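Local coordinates for N-acetylmuramoyl-l-alanine amidase (Bartonella henselae, PDB 3NE8), which probably hydrolyses, as a zinc-dependent amidase, the bond between N-acetylmuramic acid and L-alanine in peptidoglycan during bacterial cell-wall remodelling, at residues F78-A83 with F176-A181; L9-G14 with A34-L39; F147-A152 with N169-A174. One frame throughout, in Å; residues are numbered along the deposited sequence.

Contact 1 (F78-A83 with F176-A181). With ZN (zinc ion), chain B.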
loop_
_atom_site.group_PDB
_atom_site.type_symbol
_atom_site.label_atom_id
_atom_site.label_comp_id
_atom_site.label_asym_id
_atom_site.label_seq_id
_atom_site.Cartn_x
_atom_site.Cartn_y
_atom_site.Cartn_z
ATOM N N PHE A 78 -14.745 2.229 -2.915
ATOM C CA PHE A 78 -15.749 3.188 -3.357
ATOM C C PHE A 78 -15.034 4.286 -4.132
ATOM O O PHE A 78 -14.060 4.867 -3.638
ATOM C CB PHE A 78 -16.465 3.773 -2.136
ATOM C CG PHE A 78 -17.465 4.848 -2.461
ATOM C CD1 PHE A 78 -18.698 4.531 -3.013
ATOM C CD2 PHE A 78 -17.175 6.185 -2.215
ATOM C CE1 PHE A 78 -19.642 5.522 -3.291
ATOM C CE2 PHE A 78 -18.095 7.181 -2.510
ATOM C CZ PHE A 78 -19.341 6.844 -3.045
ATOM N N ILE A 79 -15.503 4.563 -5.347
ATOM C CA ILE A 79 -14.904 5.577 -6.206
ATOM C C ILE A 79 -15.980 6.555 -6.657
ATOM O O ILE A 79 -16.925 6.163 -7.350
ATOM C CB ILE A 79 -14.245 4.940 -7.451
ATOM C CG1 ILE A 79 -13.197 3.890 -7.048
ATOM C CG2 ILE A 79 -13.626 6.018 -8.322
ATOM C CD1 ILE A 79 -12.622 3.111 -8.221
ATOM N N SER A 80 -15.844 7.813 -6.259
ATOM C CA SER A 80 -16.763 8.847 -6.709
ATOM C C SER A 80 -16.135 9.561 -7.894
ATOM O O SER A 80 -14.977 10.001 -7.832
ATOM C CB SER A 80 -17.055 9.832 -5.580
ATOM O OG SER A 80 -18.101 10.731 -5.938
ATOM N N ILE A 81 -16.904 9.673 -8.973
ATOM C CA ILE A 81 -16.408 10.128 -10.269
ATOM C C ILE A 81 -16.965 11.514 -10.584
ATOM O O ILE A 81 -18.186 11.712 -10.552
ATOM C CB ILE A 81 -16.856 9.133 -11.357
ATOM C CG1 ILE A 81 -16.234 7.753 -11.105
ATOM C CG2 ILE A 81 -16.535 9.648 -12.762
ATOM C CD1 ILE A 81 -16.981 6.604 -11.725
ATOM N N HIS A 82 -16.067 12.456 -10.882
ATOM C CA HIS A 82 -16.400 13.866 -11.064
ATOM C C HIS A 82 -15.697 14.494 -12.252
ATOM O O HIS A 82 -14.711 13.953 -12.758
ATOM C CB HIS A 82 -16.080 14.642 -9.782
ATOM C CG HIS A 82 -17.040 14.334 -8.688
ATOM N ND1 HIS A 82 -18.127 15.134 -8.419
ATOM C CD2 HIS A 82 -17.154 13.250 -7.882
ATOM C CE1 HIS A 82 -18.850 14.574 -7.463
ATOM N NE2 HIS A 82 -18.280 13.434 -7.119
ATOM N N ALA A 83 -16.235 15.626 -12.695
ATOM C CA ALA A 83 -15.613 16.455 -13.720
ATOM C C ALA A 83 -16.020 17.905 -13.457
ATOM O O ALA A 83 -16.845 18.485 -14.165
ATOM C CB ALA A 83 -16.034 16.005 -15.109
ATOM N N PHE A 176 -14.196 16.017 1.822
ATOM C CA PHE A 176 -15.310 15.626 0.953
ATOM C C PHE A 176 -16.274 14.696 1.697
ATOM O O PHE A 176 -15.887 13.600 2.123
ATOM C CB PHE A 176 -14.786 14.890 -0.283
ATOM C CG PHE A 176 -14.029 15.759 -1.244
ATOM C CD1 PHE A 176 -14.695 16.492 -2.208
ATOM C CD2 PHE A 176 -12.644 15.824 -1.198
ATOM C CE1 PHE A 176 -13.992 17.289 -3.105
ATOM C CE2 PHE A 176 -11.940 16.613 -2.089
ATOM C CZ PHE A 176 -12.608 17.342 -3.043
ATOM N N GLN A 177 -17.527 15.117 1.840
ATOM C CA GLN A 177 -18.500 14.311 2.570
ATOM C C GLN A 177 -18.784 12.958 1.915
ATOM O O GLN A 177 -19.137 11.997 2.598
ATOM C CB GLN A 177 -19.804 15.089 2.777
ATOM C CG GLN A 177 -19.644 16.326 3.645
ATOM C CD GLN A 177 -18.888 16.040 4.925
ATOM O OE1 GLN A 177 -19.423 15.438 5.857
ATOM N NE2 GLN A 177 -17.632 16.468 4.977
ATOM N N VAL A 178 -18.604 12.863 0.604
ATOM C CA VAL A 178 -18.875 11.592 -0.061
ATOM C C VAL A 178 -17.796 10.549 0.251
ATOM O O VAL A 178 -17.981 9.360 -0.039
ATOM C CB VAL A 178 -19.063 11.772 -1.584
ATOM C CG1 VAL A 178 -17.722 11.860 -2.307
ATOM C CG2 VAL A 178 -19.915 10.640 -2.154
ATOM N N LEU A 179 -16.693 10.987 0.865
ATOM C CA LEU A 179 -15.587 10.093 1.206
ATOM C C LEU A 179 -15.588 9.686 2.684
ATOM O O LEU A 179 -14.584 9.174 3.181
ATOM C CB LEU A 179 -14.244 10.738 0.831
ATOM C CG LEU A 179 -14.060 11.143 -0.636
ATOM C CD1 LEU A 179 -12.653 11.695 -0.877
ATOM C CD2 LEU A 179 -14.358 9.963 -1.570
ATOM N N LYS A 180 -16.711 9.888 3.373
ATOM C CA LYS A 180 -16.790 9.696 4.822
ATOM C C LYS A 180 -17.031 8.269 5.321
ATOM O O LYS A 180 -17.118 8.068 6.532
ATOM C CB LYS A 180 -17.882 10.601 5.407
ATOM C CG LYS A 180 -17.578 12.084 5.333
ATOM C CD LYS A 180 -16.810 12.560 6.549
ATOM C CE LYS A 180 -16.554 14.055 6.471
ATOM N NZ LYS A 180 -15.877 14.573 7.690
ATOM N N ALA A 181 -17.141 7.275 4.442
ATOM C CA ALA A 181 -17.354 5.908 4.940
ATOM C C ALA A 181 -16.198 5.522 5.874
ATOM O O ALA A 181 -15.040 5.558 5.463
ATOM C CB ALA A 181 -17.443 4.914 3.791
HETATM ZN ZN ZN B . -18.547 17.154 -9.124
#
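Phe78 and Val178 meet through apolar carbon, their side chains crossing at about a right angle. CE2 of Phe78 lies 3.9 Å from CG2 of Val178, and CZ is equally near that methyl. The same ring corner also meets backbone: Phe78 CE2 approaches Val178 O obliquely at 3.3 Å. With its CG anti to the backbone N (chi1 176°), Phe78 sends the ring out from the strand toward the loop. The two branches of Val178 divide the work, for CG1 turns instead to Ser80, 3.8 Å from its OG.

The polar bonding involves the strand's own side chains and its neighbour. His82 NE2 donates to Ser80 OG at 3.0 Å, in the imidazole plane, but the N-H...O angle is only 132°, so the bond is bent; Ser80 OG is also bonded to Asp10 OD2 on strand 5-11. His82 ND1 binds the zinc ion at 2.2 Å, so Ser80 is a second-shell residue that helps to fix the ring's rotation.

Strand 77-82 runs between strands 5-11 and 186-190. The 176-181 loop lies over one face of the strand, where Ala181 touches helix 63-72, while on its other face Ile81 packs against helix 28-45.

Contact 2 (L9-G14 with A34-L39). With ZN (zinc ion), chain B.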
loop_
_atom_site.group_PDB
_atom_site.type_symbol
_atom_site.label_atom_id
_atom_site.label_comp_id
_atom_site.label_asym_id
_atom_site.label_seq_id
_atom_site.Cartn_x
_atom_site.Cartn_y
_atom_site.Cartn_z
ATOM N N LEU A 9 -19.164 2.265 -7.692
ATOM C CA LEU A 9 -18.862 3.475 -8.436
ATOM C C LEU A 9 -19.981 4.477 -8.235
ATOM O O LEU A 9 -21.161 4.132 -8.349
ATOM C CB LEU A 9 -18.722 3.182 -9.927
ATOM C CG LEU A 9 -17.739 2.071 -10.285
ATOM C CD1 LEU A 9 -17.694 1.842 -11.786
ATOM C CD2 LEU A 9 -16.345 2.363 -9.755
ATOM N N ASP A 10 -19.607 5.720 -7.962
ATOM C CA ASP A 10 -20.557 6.789 -7.715
ATOM C C ASP A 10 -20.443 7.857 -8.790
ATOM O O ASP A 10 -19.538 8.694 -8.756
ATOM C CB ASP A 10 -20.278 7.420 -6.345
ATOM C CG ASP A 10 -21.144 8.629 -6.081
ATOM O OD1 ASP A 10 -22.370 8.510 -6.285
ATOM O OD2 ASP A 10 -20.613 9.702 -5.702
ATOM N N PRO A 11 -21.368 7.849 -9.766
ATOM C CA PRO A 11 -21.358 8.931 -10.760
ATOM C C PRO A 11 -21.826 10.233 -10.109
ATOM O O PRO A 11 -22.983 10.348 -9.691
ATOM C CB PRO A 11 -22.365 8.460 -11.827
ATOM C CG PRO A 11 -22.660 7.017 -11.512
ATOM C CD PRO A 11 -22.431 6.863 -10.036
ATOM N N GLY A 12 -20.919 11.199 -9.987
ATOM C CA GLY A 12 -21.252 12.444 -9.312
ATOM C C GLY A 12 -22.482 13.128 -9.885
ATOM O O GLY A 12 -22.749 13.062 -11.093
ATOM N N HIS A 13 -23.225 13.799 -9.004
ATOM C CA HIS A 13 -24.380 14.615 -9.389
ATOM C C HIS A 13 -25.495 13.732 -9.918
ATOM O O HIS A 13 -25.550 12.556 -9.559
ATOM C CB HIS A 13 -23.942 15.753 -10.319
ATOM C CG HIS A 13 -22.729 16.446 -9.797
ATOM N ND1 HIS A 13 -22.780 17.364 -8.768
ATOM C CD2 HIS A 13 -21.416 16.240 -10.053
ATOM C CE1 HIS A 13 -21.549 17.723 -8.443
ATOM N NE2 HIS A 13 -20.702 17.056 -9.209
ATOM N N GLY A 14 -26.423 14.293 -10.688
ATOM C CA GLY A 14 -27.584 13.544 -11.144
ATOM C C GLY A 14 -28.894 14.269 -10.901
ATOM O O GLY A 14 -29.049 15.015 -9.934
ATOM N N ALA A 34 -21.567 8.285 -17.779
ATOM C CA ALA A 34 -20.974 7.598 -18.925
ATOM C C ALA A 34 -19.632 6.988 -18.530
ATOM O O ALA A 34 -19.280 5.879 -18.932
ATOM C CB ALA A 34 -20.802 8.557 -20.105
ATOM N N PHE A 35 -18.843 7.739 -17.772
ATOM C CA PHE A 35 -17.550 7.228 -17.336
ATOM C C PHE A 35 -17.721 6.028 -16.404
ATOM O O PHE A 35 -16.999 5.032 -16.523
ATOM C CB PHE A 35 -16.711 8.315 -16.666
ATOM C CG PHE A 35 -15.299 7.876 -16.407
ATOM C CD1 PHE A 35 -14.328 8.039 -17.382
ATOM C CD2 PHE A 35 -14.963 7.234 -15.227
ATOM C CE1 PHE A 35 -13.027 7.610 -17.167
ATOM C CE2 PHE A 35 -13.659 6.795 -15.009
ATOM C CZ PHE A 35 -12.699 6.987 -15.985
ATOM N N ALA A 36 -18.646 6.128 -15.457
ATOM C CA ALA A 36 -18.907 5.023 -14.542
ATOM C C ALA A 36 -19.306 3.770 -15.309
ATOM O O ALA A 36 -18.860 2.666 -14.971
ATOM C CB ALA A 36 -19.983 5.397 -13.530
ATOM N N ARG A 37 -20.154 3.931 -16.321
ATOM C CA ARG A 37 -20.574 2.794 -17.133
ATOM C C ARG A 37 -19.378 2.179 -17.883
ATOM O O ARG A 37 -19.274 0.955 -18.010
ATOM C CB ARG A 37 -21.704 3.218 -18.074
ATOM C CG ARG A 37 -22.999 3.476 -17.327
ATOM C CD ARG A 37 -24.025 4.183 -18.173
ATOM N NE ARG A 37 -25.344 4.149 -17.536
ATOM C CZ ARG A 37 -26.422 4.777 -17.995
ATOM N NH1 ARG A 37 -26.334 5.567 -19.062
ATOM N NH2 ARG A 37 -27.587 4.634 -17.366
ATOM N N ALA A 38 -18.477 3.026 -18.378
ATOM C CA ALA A 38 -17.288 2.524 -19.065
ATOM C C ALA A 38 -16.368 1.766 -18.106
ATOM O O ALA A 38 -15.810 0.724 -18.456
ATOM C CB ALA A 38 -16.537 3.670 -19.724
ATOM N N LEU A 39 -16.198 2.301 -16.902
ATOM C CA LEU A 39 -15.370 1.642 -15.900
ATOM C C LEU A 39 -16.003 0.318 -15.462
ATOM O O LEU A 39 -15.313 -0.693 -15.310
ATOM C CB LEU A 39 -15.102 2.595 -14.734
ATOM C CG LEU A 39 -14.267 2.049 -13.573
ATOM C CD1 LEU A 39 -12.944 1.458 -14.051
ATOM C CD2 LEU A 39 -14.024 3.163 -12.583
HETATM ZN ZN ZN B . -18.547 17.154 -9.124
#
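Leu9 pushes its two methyls against the helix: CD2 lies 3.7 Å from CD2 of Leu39, while CD1 reaches Ala36 O at 3.5 Å and also rests near CG of Leu39. Further along the strand, CG of Pro11 sits 3.7 Å from the CB of Ala36, ring carbon against methyl. With only a methyl at Ala36, the axes of strand 9-11 and helix 34-39 approach to 8.1 Å at their nearest. Leu39 turns CG away from its amide nitrogen (chi1 179°), which carries the branch out to the methyls of Leu9.

Strand and helix run nearly antiparallel, at 158°, as successive arms of the beta-alpha-beta unit formed by strand 5-11, helix 28-45 and strand 49-53. Around this apolar layer, Ile81 of strand 77-82 also touches Ala36, and Ile216 of helix 206-227 packs on Leu39 from outside the unit.

Asp10 points away from the helix, taking a salt bridge from Arg66 on OD1. Beyond the strand the chain turns through Gly12 into His13, whose NE2 binds the zinc ion at 2.2 Å and whose ND1 is hydrogen-bonded to Asp17.

Contact 3 (F147-A152 with N169-A174)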
loop_
_atom_site.group_PDB
_atom_site.type_symbol
_atom_site.label_atom_id
_atom_site.label_comp_id
_atom_site.label_asym_id
_atom_site.label_seq_id
_atom_site.Cartn_x
_atom_site.Cartn_y
_atom_site.Cartn_z
ATOM N N PHE A 147 -5.853 2.288 3.205
ATOM C CA PHE A 147 -6.267 1.687 1.942
ATOM C C PHE A 147 -6.636 2.744 0.906
ATOM O O PHE A 147 -6.263 2.620 -0.253
ATOM C CB PHE A 147 -7.431 0.717 2.151
ATOM C CG PHE A 147 -7.032 -0.580 2.787
ATOM C CD1 PHE A 147 -5.950 -1.298 2.301
ATOM C CD2 PHE A 147 -7.741 -1.096 3.857
ATOM C CE1 PHE A 147 -5.582 -2.505 2.885
ATOM C CE2 PHE A 147 -7.388 -2.305 4.439
ATOM C CZ PHE A 147 -6.299 -3.007 3.954
ATOM N N SER A 148 -7.355 3.788 1.321
ATOM C CA SER A 148 -7.718 4.861 0.392
ATOM C C SER A 148 -6.486 5.496 -0.234
ATOM O O SER A 148 -6.432 5.747 -1.442
ATOM C CB SER A 148 -8.530 5.937 1.106
ATOM O OG SER A 148 -9.710 5.377 1.667
ATOM N N ILE A 149 -5.499 5.782 0.605
ATOM C CA ILE A 149 -4.226 6.377 0.189
ATOM C C ILE A 149 -3.492 5.454 -0.791
ATOM O O ILE A 149 -2.971 5.884 -1.822
ATOM C CB ILE A 149 -3.311 6.653 1.426
ATOM C CG1 ILE A 149 -3.894 7.748 2.334
ATOM C CG2 ILE A 149 -1.904 7.044 0.991
ATOM C CD1 ILE A 149 -4.011 9.107 1.675
ATOM N N ASN A 150 -3.427 4.178 -0.426
ATOM C CA ASN A 150 -2.775 3.196 -1.277
ATOM C C ASN A 150 -3.412 3.174 -2.659
ATOM O O ASN A 150 -2.718 3.209 -3.677
ATOM C CB ASN A 150 -2.840 1.806 -0.642
ATOM C CG ASN A 150 -2.281 0.740 -1.546
ATOM O OD1 ASN A 150 -2.989 0.167 -2.351
ATOM N ND2 ASN A 150 -0.988 0.476 -1.424
ATOM N N PHE A 151 -4.741 3.123 -2.709
ATOM C CA PHE A 151 -5.402 3.096 -3.997
ATOM C C PHE A 151 -5.155 4.381 -4.785
ATOM O O PHE A 151 -4.876 4.340 -5.988
ATOM C CB PHE A 151 -6.897 2.830 -3.844
ATOM C CG PHE A 151 -7.616 2.734 -5.162
ATOM C CD1 PHE A 151 -7.309 1.717 -6.047
ATOM C CD2 PHE A 151 -8.548 3.691 -5.542
ATOM C CE1 PHE A 151 -7.951 1.626 -7.277
ATOM C CE2 PHE A 151 -9.193 3.603 -6.772
ATOM C CZ PHE A 151 -8.888 2.570 -7.640
ATOM N N ALA A 152 -5.275 5.527 -4.117
ATOM C CA ALA A 152 -5.016 6.796 -4.792
ATOM C C ALA A 152 -3.627 6.797 -5.437
ATOM O O ALA A 152 -3.458 7.210 -6.592
ATOM C CB ALA A 152 -5.162 7.974 -3.818
ATOM N N ASN A 169 0.760 17.750 -8.706
ATOM C CA ASN A 169 0.341 17.224 -7.403
ATOM C C ASN A 169 -0.994 16.489 -7.524
ATOM O O ASN A 169 -2.011 16.943 -6.994
ATOM C CB ASN A 169 0.212 18.353 -6.374
ATOM C CG ASN A 169 1.533 19.018 -6.069
ATOM O OD1 ASN A 169 1.588 20.214 -5.786
ATOM N ND2 ASN A 169 2.608 18.248 -6.125
ATOM N N PRO A 170 -0.998 15.355 -8.237
ATOM C CA PRO A 170 -2.269 14.721 -8.611
ATOM C C PRO A 170 -2.957 13.949 -7.486
ATOM O O PRO A 170 -4.111 13.559 -7.681
ATOM C CB PRO A 170 -1.858 13.774 -9.742
ATOM C CG PRO A 170 -0.462 13.401 -9.405
ATOM C CD PRO A 170 0.160 14.651 -8.813
ATOM N N HIS A 171 -2.292 13.719 -6.359
ATOM C CA HIS A 171 -2.990 13.218 -5.184
ATOM C C HIS A 171 -3.201 14.357 -4.200
ATOM O O HIS A 171 -2.241 14.857 -3.614
ATOM C CB HIS A 171 -2.254 12.060 -4.505
ATOM C CG HIS A 171 -2.893 11.633 -3.221
ATOM N ND1 HIS A 171 -2.173 11.290 -2.097
ATOM C CD2 HIS A 171 -4.197 11.558 -2.867
ATOM C CE1 HIS A 171 -3.008 10.986 -1.118
ATOM N NE2 HIS A 171 -4.244 11.140 -1.562
ATOM N N ARG A 172 -4.454 14.767 -4.035
ATOM C CA ARG A 172 -4.820 15.851 -3.138
ATOM C C ARG A 172 -5.830 15.355 -2.112
ATOM O O ARG A 172 -6.225 14.185 -2.119
ATOM C CB ARG A 172 -5.359 17.042 -3.934
ATOM C CG ARG A 172 -4.347 17.562 -4.939
ATOM C CD ARG A 172 -4.789 18.824 -5.644
ATOM N NE ARG A 172 -3.797 19.223 -6.641
ATOM C CZ ARG A 172 -3.625 20.466 -7.077
ATOM N NH1 ARG A 172 -4.374 21.453 -6.605
ATOM N NH2 ARG A 172 -2.695 20.714 -7.991
ATOM N N TYR A 173 -6.246 16.232 -1.206
ATOM C CA TYR A 173 -7.176 15.813 -0.164
ATOM C C TYR A 173 -7.898 16.997 0.448
ATOM O O TYR A 173 -7.387 18.121 0.470
ATOM C CB TYR A 173 -6.480 14.964 0.911
ATOM C CG TYR A 173 -5.147 15.503 1.360
ATOM C CD1 TYR A 173 -5.061 16.447 2.370
ATOM C CD2 TYR A 173 -3.970 15.048 0.783
ATOM C CE1 TYR A 173 -3.830 16.942 2.784
ATOM C CE2 TYR A 173 -2.739 15.533 1.190
ATOM C CZ TYR A 173 -2.682 16.476 2.188
ATOM O OH TYR A 173 -1.462 16.967 2.603
ATOM N N ALA A 174 -9.116 16.741 0.903
ATOM C CA ALA A 174 -9.934 17.747 1.556
ATOM C C ALA A 174 -11.127 17.037 2.164
ATOM O O ALA A 174 -11.267 15.821 2.030
ATOM C CB ALA A 174 -10.384 18.825 0.567
#
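His171 reaches from the strand to the helix and lays its ring against Ala152. From CB the side chain continues with CG swung opposite its amide nitrogen (chi1 174°), which directs the imidazole toward the helix. CD2 of His171 then comes 3.8 Å from CB of Ala152. Ala152 CB lies over one face, 4.2 Å from the His171 ring centroid and 27° off the normal, a CH-pi contact. Farther out, His171 NE2 lies 4.0 Å from Ala152 CB. CE1 of His171 meets CD1 of Ile149, which comes to the ring edge, near its plane, at 3.5 Å in one of the two conformers of Ile149, so this contact is the less certain one.

Both ring nitrogens have polar partners beyond the helix segment: NE2 is hydrogen-bonded to Thr98 on the neighbouring strand 94-99, and ND1 to Lys229 of the second subunit. These bonds hold the ring at two points, and the lysine might lower the proton affinity of the histidine. Ile149 likewise touches Tyr226 of the second subunit.

Back on the strand, Arg172 NE donates to Asn169 O at 2.9 Å, reaching back across Pro170 and His171. The arrangement is that of a helix packed on an outermost strand of the mixed sheet of an alpha/beta fold, here beside the interface between two subunits.

All three contacts reach the same mixed sheet. Contacts 1 and 2 sit on the neighbouring strands 77-82 and 5-11, their centres 11 Å apart, and are joined by the bond from Ser80 OG to Asp10 OD2, 2.7 Å long. Both lead to the zinc ion: His82 from contact 1 and His13 from contact 2 bind it, and Glu28, Asp84 and Glu115 complete the protein's share of the site. Contact 3 supplies no zinc ligand. Its centre lies about 12 Å from that of contact 1, which it touches where Ile79 CD1 packs on Phe151 CE2 at 3.8 Å. Contacts 2 and 3, about 19 Å apart between centres, do not touch and flank the chain's centre on opposite sides.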